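Local atomic coordinates of hypothetical sugar kinase (Cytophaga hutchinsonii, PDB entry 3R8E), a protein that probably transfers a phosphoryl group from a nucleoside triphosphate to a sugar, as a putative sugar kinase of the ROK family with a ribonuclease H-like fold. Residues 271-274 / 275-279. Numbering follows the deposited sequence. Where two conformers were deposited one is given.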
ATOM      1  N   SER A 271       4.717  -7.593  20.628  1.00 29.83           N
ATOM      2  CA  SER A 271       4.876  -8.922  20.015  0.50 28.91           C
ATOM      3  C   SER A 271       5.103 -10.043  21.049  1.00 33.11           C
ATOM      4  O   SER A 271       4.977 -11.223  20.710  1.00 31.64           O
ATOM      5  CB  SER A 271       6.012  -8.924  18.997  0.50 31.03           C
ATOM      6  OG  SER A 271       7.290  -8.823  19.606  0.50 37.95           O
ATOM      7  N   GLY A 272       5.409  -9.673  22.293  1.00 31.09           N
ATOM      8  CA  GLY A 272       5.603 -10.640  23.372  1.00 31.66           C
ATOM      9  C   GLY A 272       4.284 -11.311  23.723  1.00 35.15           C
ATOM     10  O   GLY A 272       4.265 -12.402  24.304  1.00 35.88           O
ATOM     11  N   ALA A 273       3.164 -10.656  23.332  1.00 29.62           N
ATOM     12  CA  ALA A 273       1.784 -11.106  23.518  1.00 29.18           C
ATOM     13  C   ALA A 273       1.227 -11.737  22.234  1.00 30.11           C
ATOM     14  O   ALA A 273       0.008 -11.818  22.065  1.00 29.19           O
ATOM     15  CB  ALA A 273       0.922  -9.930  23.932  1.00 30.39           C
ATOM     16  N   PHE A 274       2.132 -12.198  21.344  1.00 25.65           N
ATOM     17  CA  PHE A 274       1.851 -12.824  20.045  1.00 24.06           C
ATOM     18  C   PHE A 274       0.680 -13.816  20.120  1.00 27.75           C
ATOM     19  O   PHE A 274      -0.296 -13.654  19.398  1.00 26.36           O
ATOM     20  CB  PHE A 274       3.116 -13.548  19.540  1.00 25.00           C
ATOM     21  CG  PHE A 274       3.077 -14.068  18.122  1.00 25.29           C
ATOM     22  CD1 PHE A 274       2.564 -15.332  17.841  1.00 28.56           C
ATOM     23  CD2 PHE A 274       3.601 -13.320  17.075  1.00 26.10           C
ATOM     24  CE1 PHE A 274       2.539 -15.819  16.530  1.00 28.49           C
ATOM     25  CE2 PHE A 274       3.585 -13.811  15.766  1.00 28.08           C
ATOM     26  CZ  PHE A 274       3.053 -15.055  15.503  1.00 26.46           C
ATOM     27  N   ASP A 275       0.754 -14.806  21.030  1.00 24.65           N
ATOM     28  CA  ASP A 275      -0.260 -15.849  21.165  1.00 25.27           C
ATOM     29  C   ASP A 275      -1.664 -15.334  21.516  1.00 30.00           C
ATOM     30  O   ASP A 275      -2.643 -16.026  21.228  1.00 30.59           O
ATOM     31  CB  ASP A 275       0.177 -16.874  22.227  1.00 28.25           C
ATOM     32  CG  ASP A 275       1.457 -17.626  21.894  1.00 39.32           C
ATOM     33  OD1 ASP A 275       1.833 -17.668  20.695  1.00 38.15           O
ATOM     34  OD2 ASP A 275       2.064 -18.201  22.824  1.00 45.33           O
ATOM     35  N   TYR A 276      -1.769 -14.139  22.120  1.00 26.69           N
ATOM     36  CA  TYR A 276      -3.051 -13.602  22.574  1.00 27.24           C
ATOM     37  C   TYR A 276      -3.706 -12.638  21.566  1.00 28.83           C
ATOM     38  O   TYR A 276      -4.934 -12.520  21.588  1.00 29.56           O
ATOM     39  CB  TYR A 276      -2.885 -12.944  23.958  1.00 29.58           C
ATOM     40  CG  TYR A 276      -2.043 -13.801  24.882  1.00 32.74           C
ATOM     41  CD1 TYR A 276      -2.511 -15.031  25.342  1.00 36.03           C
ATOM     42  CD2 TYR A 276      -0.732 -13.450  25.186  1.00 33.54           C
ATOM     43  CE1 TYR A 276      -1.710 -15.866  26.118  1.00 37.67           C
ATOM     44  CE2 TYR A 276       0.079 -14.278  25.959  1.00 35.24           C
ATOM     45  CZ  TYR A 276      -0.414 -15.486  26.421  1.00 43.93           C
ATOM     46  OH  TYR A 276       0.386 -16.308  27.175  1.00 47.55           O
ATOM     47  N   PHE A 277      -2.929 -11.981  20.681  1.00 23.43           N
ATOM     48  CA  PHE A 277      -3.533 -11.073  19.695  1.00 21.93           C
ATOM     49  C   PHE A 277      -3.534 -11.651  18.259  1.00 25.23           C
ATOM     50  O   PHE A 277      -4.373 -11.242  17.457  1.00 25.05           O
ATOM     51  CB  PHE A 277      -2.893  -9.665  19.720  1.00 22.29           C
ATOM     52  CG  PHE A 277      -1.489  -9.500  19.185  1.00 21.73           C
ATOM     53  CD1 PHE A 277      -1.256  -9.381  17.817  1.00 22.71           C
ATOM     54  CD2 PHE A 277      -0.415  -9.335  20.049  1.00 23.10           C
ATOM     55  CE1 PHE A 277       0.037  -9.196  17.326  1.00 22.90           C
ATOM     56  CE2 PHE A 277       0.880  -9.148  19.555  1.00 24.91           C
ATOM     57  CZ  PHE A 277       1.097  -9.085  18.194  1.00 22.24           C
ATOM     58  N   VAL A 278      -2.618 -12.589  17.929  1.00 21.41           N
ATOM     59  CA  VAL A 278      -2.534 -13.167  16.572  1.00 20.21           C
ATOM     60  C   VAL A 278      -3.833 -13.952  16.186  1.00 24.73           C
ATOM     61  O   VAL A 278      -4.247 -13.791  15.039  1.00 23.37           O
ATOM     62  CB  VAL A 278      -1.232 -13.994  16.347  1.00 23.14           C
ATOM     63  CG1 VAL A 278      -1.277 -14.807  15.050  1.00 22.51           C
ATOM     64  CG2 VAL A 278      -0.017 -13.067  16.335  1.00 21.88           C
ATOM     65  N   PRO A 279      -4.537 -14.723  17.059  1.00 23.11           N
ATOM     66  CA  PRO A 279      -5.768 -15.394  16.595  1.00 23.68           C
ATOM     67  C   PRO A 279      -6.790 -14.426  15.983  1.00 26.78           C
ATOM     68  O   PRO A 279      -7.270 -14.702  14.888  1.00 26.01           O
ATOM     69  CB  PRO A 279      -6.308 -16.064  17.860  1.00 26.69           C
ATOM     70  CG  PRO A 279      -5.102 -16.313  18.676  1.00 31.21           C
ATOM     71  CD  PRO A 279      -4.243 -15.099  18.460  1.00 25.80           C
TER
HETATM   72  O   HOH W   1       2.824 -14.724  23.268  1.00 35.47           O
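Ala273, at the N-cap of helix 274-288, turns its carbonyl into the first turn, where Ala273 O accepts from Tyr276 N at 2.9 Å and from Phe277 N at 3.3 Å. Phe274 O takes Val278 N at 2.9 Å, nearly in line with its carbonyl bond. A water bridges the entry, donating to Gly272 O and accepting from Asp275 N, an amide too early in the helix to find an acceptor one turn back. One turn apart, aromatic Phe274 offers a flat face and branched Val278 the methyl for a CH-pi interaction, Val278 CG2 standing over the middle of the Phe274 ring, 3.5 Å from its centroid. CG of Phe274 lies anti to the backbone N (chi1 -171°), carrying the ring along the helix toward Val278, and chi2 near -87° turns a face to the methyl. A leucine here, without a flat ring, would probably give up the CH-pi contact and leave Val278 CG2 with a less complete cover. The small Ala273 suits the crook between two aromatic rings: its CB lies 4.1 Å from both Tyr276 CD2 and Phe277 CD2. Apolar Phe277 suits its buried site against Leu266 and Trp241. This is the first turn of helix 274-288, following a 3-10 segment, with its apolar side chains packed on strands 263-267 and 298-301 in an alpha/beta domain of ribonuclease H-like fold.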